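PDB 4B4Y: neuroglobin from Symsagittifera roscoffensis, which binds haem with dioxygen on its iron, and probably serves oxygen binding or sensing in nerve tissue. Local coordinates for residues F31-L36 with P66-H71; C119-V124 with A140-Y145. One frame throughout, in Å; residues are numbered along the deposited sequence.

Contact 1. Residues F31-L36 with P66-H71; sequences FVEDVL and PRFKSH. With HEM (protoporphyrin IX containing Fe), chain B; OXY (oxygen molecule), chain C.
One methyl group, CD2 of L36, serves two aromatic rings of segment 66-71 at once, covering a face of F68 and meeting the edge of H71. Over F68 it stands 3.9 Å from the ring centroid and only 10° off the ring normal, a well-centred CH-pi contact. At H71 the same CD2 lies near the plane of the imidazole, 4.0 Å from ring atom CD2. The L36 and F68 side chains approach each other from opposite directions; L36 CG is anti to the backbone N, which sends the branched end across to helix 66-83.

The edge of F68 is turned into helix 28-42. Its CZ lies 3.6 Å from E33 O, with that oxygen near the ring plane, while CE1 touches the aliphatic CB and CG of E33. The E33 carboxylate is steeply turned to this ring and crosses the K69 side chain obliquely, its OE2 touching K69 CB and CG. The amine is not its partner, for E33 OE2 and K69 NZ are 6.2 Å apart. The polar connection that can be traced here appears to pass through one ordered water, 2.8 Å from K69 O; its leg to E33 OE2 is unusually short and so doubtful. OE1 has a long, weak ion pair with R63.

Helices 28-42 and 66-83 correspond to the B and E helices of the globin fold, their segments crossing at 112° with axes 10.1 Å apart, and H71 is the distal histidine. Its NE2 donates a weak hydrogen bond to O2 of the dioxygen (3.0 Å, N-H...O angle 143°), the atom bound to the iron, while F50 meets its ring edge-to-face. L36 is thus consistent with a second-shell role, its methyl bordering the imidazole edge, and the bent N-H bond would steady the bound ligand modestly.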
loop_
_atom_site.group_PDB
_atom_site.type_symbol
_atom_site.label_atom_id
_atom_site.label_comp_id
_atom_site.label_asym_id
_atom_site.label_seq_id
_atom_site.Cartn_x
_atom_site.Cartn_y
_atom_site.Cartn_z
ATOM N N PHE A 31 4.899 11.803 -17.612
ATOM C CA PHE A 31 5.222 10.618 -18.403
ATOM C C PHE A 31 4.870 9.354 -17.577
ATOM O O PHE A 31 4.185 8.452 -18.094
ATOM C CB PHE A 31 6.689 10.627 -18.881
ATOM C CG PHE A 31 7.295 9.252 -19.094
ATOM C CD1 PHE A 31 7.037 8.471 -20.263
ATOM C CD2 PHE A 31 8.144 8.732 -18.163
ATOM C CE1 PHE A 31 7.617 7.185 -20.436
ATOM C CE2 PHE A 31 8.696 7.481 -18.326
ATOM C CZ PHE A 31 8.435 6.710 -19.463
ATOM N N VAL A 32 5.302 9.295 -16.323
ATOM C CA VAL A 32 5.086 8.134 -15.535
ATOM C C VAL A 32 3.547 7.984 -15.214
ATOM O O VAL A 32 3.072 6.896 -15.169
ATOM C CB VAL A 32 5.935 8.143 -14.194
ATOM C CG1 VAL A 32 5.686 6.811 -13.340
ATOM C CG2 VAL A 32 7.412 8.189 -14.484
ATOM N N GLU A 33 2.797 9.055 -14.978
ATOM C CA GLU A 33 1.356 9.000 -14.731
ATOM C C GLU A 33 0.578 8.546 -16.036
ATOM O O GLU A 33 -0.339 7.717 -15.961
ATOM C CB GLU A 33 0.866 10.386 -14.286
ATOM C CG GLU A 33 1.248 10.695 -12.777
ATOM C CD GLU A 33 0.658 11.996 -12.240
ATOM O OE1 GLU A 33 -0.180 12.655 -12.930
ATOM O OE2 GLU A 33 1.108 12.410 -11.138
ATOM N N ASP A 34 1.081 8.964 -17.212
ATOM C CA ASP A 34 0.563 8.478 -18.501
ATOM C C ASP A 34 0.706 6.956 -18.561
ATOM O O ASP A 34 -0.209 6.307 -18.935
ATOM C CB ASP A 34 1.353 9.098 -19.715
ATOM C CG ASP A 34 0.957 10.542 -19.996
ATOM O OD1 ASP A 34 -0.069 11.021 -19.439
ATOM O OD2 ASP A 34 1.741 11.250 -20.709
ATOM N N VAL A 35 1.848 6.426 -18.148
ATOM C CA VAL A 35 2.086 5.018 -18.161
ATOM C C VAL A 35 1.118 4.257 -17.241
ATOM O O VAL A 35 0.551 3.220 -17.638
ATOM C CB VAL A 35 3.532 4.667 -17.722
ATOM C CG1 VAL A 35 3.696 3.136 -17.494
ATOM C CG2 VAL A 35 4.549 5.207 -18.751
ATOM N N LEU A 36 0.998 4.719 -15.991
ATOM C CA LEU A 36 0.188 4.000 -15.012
ATOM C C LEU A 36 -1.331 4.088 -15.435
ATOM O O LEU A 36 -2.097 3.136 -15.230
ATOM C CB LEU A 36 0.407 4.683 -13.607
ATOM C CG LEU A 36 -0.310 4.050 -12.380
ATOM C CD1 LEU A 36 0.092 2.622 -12.258
ATOM C CD2 LEU A 36 0.027 4.866 -11.010
ATOM N N PRO A 66 -4.506 11.803 -4.876
ATOM C CA PRO A 66 -3.130 11.782 -4.276
ATOM C C PRO A 66 -2.452 10.414 -4.193
ATOM O O PRO A 66 -1.250 10.363 -4.335
ATOM C CB PRO A 66 -3.349 12.377 -2.835
ATOM C CG PRO A 66 -4.556 13.342 -3.077
ATOM C CD PRO A 66 -5.493 12.463 -3.974
ATOM N N ARG A 67 -3.175 9.335 -3.947
ATOM C CA ARG A 67 -2.578 7.993 -3.932
ATOM C C ARG A 67 -2.147 7.433 -5.347
ATOM O O ARG A 67 -1.195 6.698 -5.453
ATOM C CB ARG A 67 -3.533 7.036 -3.224
ATOM C CG ARG A 67 -3.582 7.428 -1.728
ATOM C CD ARG A 67 -4.241 6.412 -0.884
ATOM N NE ARG A 67 -4.350 6.769 0.546
ATOM C CZ ARG A 67 -3.540 6.313 1.527
ATOM N NH1 ARG A 67 -2.485 5.500 1.263
ATOM N NH2 ARG A 67 -3.802 6.696 2.794
ATOM N N PHE A 68 -2.832 7.824 -6.410
ATOM C CA PHE A 68 -2.339 7.575 -7.749
ATOM C C PHE A 68 -1.044 8.364 -7.955
ATOM O O PHE A 68 -0.054 7.820 -8.400
ATOM C CB PHE A 68 -3.390 8.041 -8.791
ATOM C CG PHE A 68 -2.994 7.784 -10.203
ATOM C CD1 PHE A 68 -2.115 8.661 -10.865
ATOM C CD2 PHE A 68 -3.551 6.704 -10.914
ATOM C CE1 PHE A 68 -1.796 8.448 -12.275
ATOM C CE2 PHE A 68 -3.242 6.511 -12.305
ATOM C CZ PHE A 68 -2.356 7.382 -12.989
ATOM N N LYS A 69 -1.049 9.653 -7.612
ATOM C CA LYS A 69 0.124 10.481 -7.916
ATOM C C LYS A 69 1.360 9.958 -7.167
ATOM O O LYS A 69 2.493 9.818 -7.715
ATOM C CB LYS A 69 -0.168 11.968 -7.616
ATOM C CG LYS A 69 -1.502 12.470 -8.350
ATOM C CD LYS A 69 -1.670 14.041 -8.451
ATOM C CE LYS A 69 -2.316 14.696 -7.233
ATOM N NZ LYS A 69 -1.310 15.236 -6.185
ATOM N N SER A 70 1.128 9.627 -5.909
ATOM C CA SER A 70 2.181 9.157 -5.033
ATOM C C SER A 70 2.669 7.763 -5.495
ATOM O O SER A 70 3.899 7.484 -5.585
ATOM C CB SER A 70 1.615 9.189 -3.591
ATOM O OG SER A 70 2.357 8.270 -2.779
ATOM N N HIS A 71 1.763 6.861 -5.850
ATOM C CA HIS A 71 2.303 5.562 -6.403
ATOM C C HIS A 71 3.140 5.776 -7.721
ATOM O O HIS A 71 4.146 5.174 -7.956
ATOM C CB HIS A 71 1.157 4.550 -6.638
ATOM C CG HIS A 71 1.651 3.196 -7.037
ATOM N ND1 HIS A 71 2.111 2.277 -6.115
ATOM C CD2 HIS A 71 1.787 2.614 -8.259
ATOM C CE1 HIS A 71 2.550 1.201 -6.754
ATOM N NE2 HIS A 71 2.366 1.377 -8.053
HETATM C CHA HEM B . 4.378 -1.559 -5.267
HETATM C CHB HEM B . 7.648 -0.473 -8.621
HETATM C CHC HEM B . 5.581 -3.789 -11.568
HETATM C CHD HEM B . 1.776 -3.983 -8.645
HETATM C C1A HEM B . 5.453 -0.985 -5.904
HETATM C C2A HEM B . 6.428 -0.128 -5.316
HETATM C C3A HEM B . 7.315 0.178 -6.231
HETATM C C4A HEM B . 6.976 -0.524 -7.409
HETATM C CMA HEM B . 8.592 1.076 -6.087
HETATM C CAA HEM B . 6.386 0.336 -3.820
HETATM C CBA HEM B . 5.739 1.702 -3.777
HETATM C CGA HEM B . 5.398 2.129 -2.365
HETATM O O1A HEM B . 6.161 1.969 -1.419
HETATM O O2A HEM B . 4.285 2.658 -2.161
HETATM C C1B HEM B . 7.416 -1.313 -9.732
HETATM C C2B HEM B . 8.257 -1.454 -10.911
HETATM C C3B HEM B . 7.724 -2.374 -11.697
HETATM C C4B HEM B . 6.488 -2.819 -11.079
HETATM C CMB HEM B . 9.577 -0.659 -11.103
HETATM C CAB HEM B . 8.236 -2.830 -13.079
HETATM C CBB HEM B . 9.357 -3.553 -13.165
HETATM C C1C HEM B . 4.325 -4.055 -11.067
HETATM C C2C HEM B . 3.201 -4.698 -11.774
HETATM C C3C HEM B . 2.137 -4.667 -10.998
HETATM C C4C HEM B . 2.555 -4.057 -9.769
HETATM C CMC HEM B . 3.233 -5.233 -13.230
HETATM C CAC HEM B . 0.716 -5.268 -11.323
HETATM C CBC HEM B . -0.352 -4.640 -10.818
HETATM C C1D HEM B . 2.172 -3.542 -7.396
HETATM C C2D HEM B . 1.473 -3.745 -6.116
HETATM C C3D HEM B . 2.317 -2.988 -5.167
HETATM C C4D HEM B . 3.404 -2.351 -5.874
HETATM C CMD HEM B . 0.156 -4.454 -5.785
HETATM C CAD HEM B . 2.039 -2.711 -3.691
HETATM C CBD HEM B . 1.517 -1.663 -4.741
HETATM C CGD HEM B . 0.909 -0.716 -3.892
HETATM O O1D HEM B . 0.179 0.108 -4.480
HETATM O O2D HEM B . 1.199 -0.953 -2.670
HETATM N NA HEM B . 5.832 -1.211 -7.168
HETATM N NB HEM B . 6.385 -2.158 -9.881
HETATM N NC HEM B . 3.881 -3.665 -9.864
HETATM N ND HEM B . 3.321 -2.796 -7.154
HETATM FE FE HEM B . 4.851 -2.473 -8.457
HETATM O O1 OXY C . 3.463 -0.582 -10.406
HETATM O O2 OXY C . 3.894 -0.942 -9.211
HETATM O O HOH W 1 3.050 11.620 -9.805
#

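Contact 2. Residues C119-V124 with A140-Y145. With HEM (protoporphyrin IX containing Fe), chain B.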
loop_
_atom_site.group_PDB
_atom_site.type_symbol
_atom_site.label_atom_id
_atom_site.label_comp_id
_atom_site.label_asym_id
_atom_site.label_seq_id
_atom_site.Cartn_x
_atom_site.Cartn_y
_atom_site.Cartn_z
ATOM N N CYS A 119 3.358 -0.667 -21.975
ATOM C CA CYS A 119 2.893 0.710 -21.747
ATOM C C CYS A 119 4.032 1.730 -21.625
ATOM O O CYS A 119 3.886 2.904 -22.059
ATOM C CB CYS A 119 1.998 0.827 -20.501
ATOM S SG CYS A 119 0.433 -0.208 -20.554
ATOM N N ILE A 120 5.130 1.328 -20.940
ATOM C CA ILE A 120 6.314 2.244 -20.842
ATOM C C ILE A 120 6.777 2.516 -22.270
ATOM O O ILE A 120 6.897 3.653 -22.666
ATOM C CB ILE A 120 7.417 1.579 -19.976
ATOM C CG1 ILE A 120 6.932 1.608 -18.487
ATOM C CG2 ILE A 120 8.703 2.369 -20.138
ATOM C CD1 ILE A 120 7.654 0.584 -17.605
ATOM N N LEU A 121 7.051 1.453 -23.054
ATOM C CA LEU A 121 7.496 1.634 -24.467
ATOM C C LEU A 121 6.570 2.506 -25.313
ATOM O O LEU A 121 7.048 3.316 -26.098
ATOM C CB LEU A 121 7.850 0.255 -25.131
ATOM C CG LEU A 121 9.356 0.108 -24.763
ATOM C CD1 LEU A 121 9.701 -0.523 -23.313
ATOM C CD2 LEU A 121 10.120 -0.498 -25.850
ATOM N N THR A 122 5.244 2.399 -25.117
ATOM C CA THR A 122 4.307 3.236 -25.845
ATOM C C THR A 122 4.431 4.710 -25.482
ATOM O O THR A 122 4.311 5.601 -26.379
ATOM C CB THR A 122 2.764 2.810 -25.575
ATOM O OG1 THR A 122 2.494 1.596 -26.272
ATOM C CG2 THR A 122 1.795 3.910 -26.073
ATOM N N GLN A 123 4.485 5.002 -24.161
ATOM C CA GLN A 123 4.646 6.433 -23.722
ATOM C C GLN A 123 6.026 6.932 -24.065
ATOM O O GLN A 123 6.121 8.064 -24.423
ATOM C CB GLN A 123 4.355 6.629 -22.222
ATOM C CG GLN A 123 2.947 6.095 -21.875
ATOM C CD GLN A 123 1.844 6.791 -22.648
ATOM O OE1 GLN A 123 0.806 6.186 -22.913
ATOM N NE2 GLN A 123 2.025 8.047 -22.952
ATOM N N VAL A 124 7.074 6.084 -24.058
ATOM C CA VAL A 124 8.404 6.535 -24.558
ATOM C C VAL A 124 8.321 6.936 -26.022
ATOM O O VAL A 124 8.643 8.094 -26.385
ATOM C CB VAL A 124 9.543 5.504 -24.319
ATOM C CG1 VAL A 124 10.844 5.992 -25.049
ATOM C CG2 VAL A 124 9.797 5.318 -22.828
ATOM N N ALA A 140 17.100 -1.428 -26.711
ATOM C CA ALA A 140 17.748 -0.934 -25.462
ATOM C C ALA A 140 16.684 -0.779 -24.313
ATOM O O ALA A 140 16.883 -1.252 -23.159
ATOM C CB ALA A 140 18.480 0.440 -25.704
ATOM N N TRP A 141 15.556 -0.143 -24.634
ATOM C CA TRP A 141 14.456 -0.005 -23.609
ATOM C C TRP A 141 13.897 -1.325 -23.156
ATOM O O TRP A 141 13.717 -1.552 -21.970
ATOM C CB TRP A 141 13.372 0.849 -24.179
ATOM C CG TRP A 141 13.671 2.248 -24.034
ATOM C CD1 TRP A 141 14.309 3.070 -24.945
ATOM C CD2 TRP A 141 13.343 3.059 -22.897
ATOM N NE1 TRP A 141 14.325 4.370 -24.454
ATOM C CE2 TRP A 141 13.814 4.360 -23.168
ATOM C CE3 TRP A 141 12.822 2.768 -21.606
ATOM C CZ2 TRP A 141 13.705 5.386 -22.253
ATOM C CZ3 TRP A 141 12.668 3.842 -20.676
ATOM C CH2 TRP A 141 13.129 5.136 -21.021
ATOM N N LEU A 142 13.769 -2.285 -24.059
ATOM C CA LEU A 142 13.209 -3.588 -23.662
ATOM C C LEU A 142 14.159 -4.325 -22.756
ATOM O O LEU A 142 13.781 -5.027 -21.744
ATOM C CB LEU A 142 12.812 -4.454 -24.910
ATOM C CG LEU A 142 11.525 -4.019 -25.670
ATOM C CD1 LEU A 142 11.402 -4.620 -27.097
ATOM C CD2 LEU A 142 10.200 -4.276 -24.868
ATOM N N LYS A 143 15.436 -4.247 -23.115
ATOM C CA LYS A 143 16.439 -4.874 -22.242
ATOM C C LYS A 143 16.491 -4.158 -20.858
ATOM O O LYS A 143 16.500 -4.796 -19.778
ATOM C CB LYS A 143 17.819 -4.858 -22.928
ATOM C CG LYS A 143 18.809 -5.842 -22.198
ATOM C CD LYS A 143 19.972 -6.323 -23.083
ATOM C CE LYS A 143 20.783 -7.389 -22.290
ATOM N NZ LYS A 143 21.954 -7.957 -23.041
ATOM N N ALA A 144 16.516 -2.852 -20.882
ATOM C CA ALA A 144 16.435 -2.074 -19.635
ATOM C C ALA A 144 15.231 -2.512 -18.782
ATOM O O ALA A 144 15.341 -2.670 -17.568
ATOM C CB ALA A 144 16.286 -0.517 -19.971
ATOM N N TYR A 145 14.058 -2.671 -19.415
ATOM C CA TYR A 145 12.848 -3.020 -18.654
ATOM C C TYR A 145 13.011 -4.385 -18.005
ATOM O O TYR A 145 12.605 -4.623 -16.866
ATOM C CB TYR A 145 11.564 -2.988 -19.543
ATOM C CG TYR A 145 10.368 -3.297 -18.704
ATOM C CD1 TYR A 145 9.928 -2.401 -17.750
ATOM C CD2 TYR A 145 9.717 -4.538 -18.827
ATOM C CE1 TYR A 145 8.822 -2.697 -16.936
ATOM C CE2 TYR A 145 8.618 -4.819 -18.098
ATOM C CZ TYR A 145 8.163 -3.910 -17.143
ATOM O OH TYR A 145 7.072 -4.283 -16.402
HETATM C CHA HEM B . 4.378 -1.559 -5.267
HETATM C CHB HEM B . 7.648 -0.473 -8.621
HETATM C CHC HEM B . 5.581 -3.789 -11.568
HETATM C CHD HEM B . 1.776 -3.983 -8.645
HETATM C C1A HEM B . 5.453 -0.985 -5.904
HETATM C C2A HEM B . 6.428 -0.128 -5.316
HETATM C C3A HEM B . 7.315 0.178 -6.231
HETATM C C4A HEM B . 6.976 -0.524 -7.409
HETATM C CMA HEM B . 8.592 1.076 -6.087
HETATM C CAA HEM B . 6.386 0.336 -3.820
HETATM C CBA HEM B . 5.739 1.702 -3.777
HETATM C CGA HEM B . 5.398 2.129 -2.365
HETATM O O1A HEM B . 6.161 1.969 -1.419
HETATM O O2A HEM B . 4.285 2.658 -2.161
HETATM C C1B HEM B . 7.416 -1.313 -9.732
HETATM C C2B HEM B . 8.257 -1.454 -10.911
HETATM C C3B HEM B . 7.724 -2.374 -11.697
HETATM C C4B HEM B . 6.488 -2.819 -11.079
HETATM C CMB HEM B . 9.577 -0.659 -11.103
HETATM C CAB HEM B . 8.236 -2.830 -13.079
HETATM C CBB HEM B . 9.357 -3.553 -13.165
HETATM C C1C HEM B . 4.325 -4.055 -11.067
HETATM C C2C HEM B . 3.201 -4.698 -11.774
HETATM C C3C HEM B . 2.137 -4.667 -10.998
HETATM C C4C HEM B . 2.555 -4.057 -9.769
HETATM C CMC HEM B . 3.233 -5.233 -13.230
HETATM C CAC HEM B . 0.716 -5.268 -11.323
HETATM C CBC HEM B . -0.352 -4.640 -10.818
HETATM C C1D HEM B . 2.172 -3.542 -7.396
HETATM C C2D HEM B . 1.473 -3.745 -6.116
HETATM C C3D HEM B . 2.317 -2.988 -5.167
HETATM C C4D HEM B . 3.404 -2.351 -5.874
HETATM C CMD HEM B . 0.156 -4.454 -5.785
HETATM C CAD HEM B . 2.039 -2.711 -3.691
HETATM C CBD HEM B . 1.517 -1.663 -4.741
HETATM C CGD HEM B . 0.909 -0.716 -3.892
HETATM O O1D HEM B . 0.179 0.108 -4.480
HETATM O O2D HEM B . 1.199 -0.953 -2.670
HETATM N NA HEM B . 5.832 -1.211 -7.168
HETATM N NB HEM B . 6.385 -2.158 -9.881
HETATM N NC HEM B . 3.881 -3.665 -9.864
HETATM N ND HEM B . 3.321 -2.796 -7.154
HETATM FE FE HEM B . 4.851 -2.473 -8.457
#
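The indole of W141 lies under a methyl of V124 at the centre of this contact, and W141 can be followed outward from its backbone. CB lies against the forked end of L121, 3.9 Å from L121 CD2 and nearly as close to CD1. Because CG is anti to the carbonyl carbon (chi1 -83°), the indole swings across V124. Over the six-membered ring, V124 CG2 sits 3.8 Å from the centroid and 9° off the normal, so this methyl meets the face in a CH-pi contact. V124 CG1 reaches CE2 and NE1 nearer the pyrrole side, and I120 CG2 comes obliquely to CZ3 at 4.3 Å. The polar NE1 finds its acceptor elsewhere, in D20 of helix 11-24.

At the exposed side, L121 CD2 also touches L142 CG (3.8 Å), the two side chains crossing at about a right angle. About one turn after W141, Y145 meets I120, with I120 CD1 3.5 Å from Y145 CE1, again at about a right angle. Y145 continues to the haem, its OH lying 3.8 Å from vinyl carbon CAB, and the hydroxyl is hydrogen-bonded to F113 O.

The segment axes run 144° apart in direction and 10.6 Å at closest approach. This roughly antiparallel, apolar pairing of the last two long helices is the G/H helix pair of the globin fold.

How the contacts relate
Contact 1 joins helices 28-42 and 66-83, and contact 2 joins helices 111-127 and 135-153; they follow one another in series along the chain. Their centres are about 17 Å apart, on opposite sides of the chain's centre, yet the first segments of the two pack together. V35 CG1 lies 3.7 Å from I120 CG1, and F31 CE1 is 3.7 Å from V124 CG2, so that V124 methyl is shared with the W141 face. Helix 28-42 thus bridges the two pairs. Both contacts reach the haem, one through distal H71 and the other through Y145 at a vinyl group, as expected of one globin domain enclosing its cofactor.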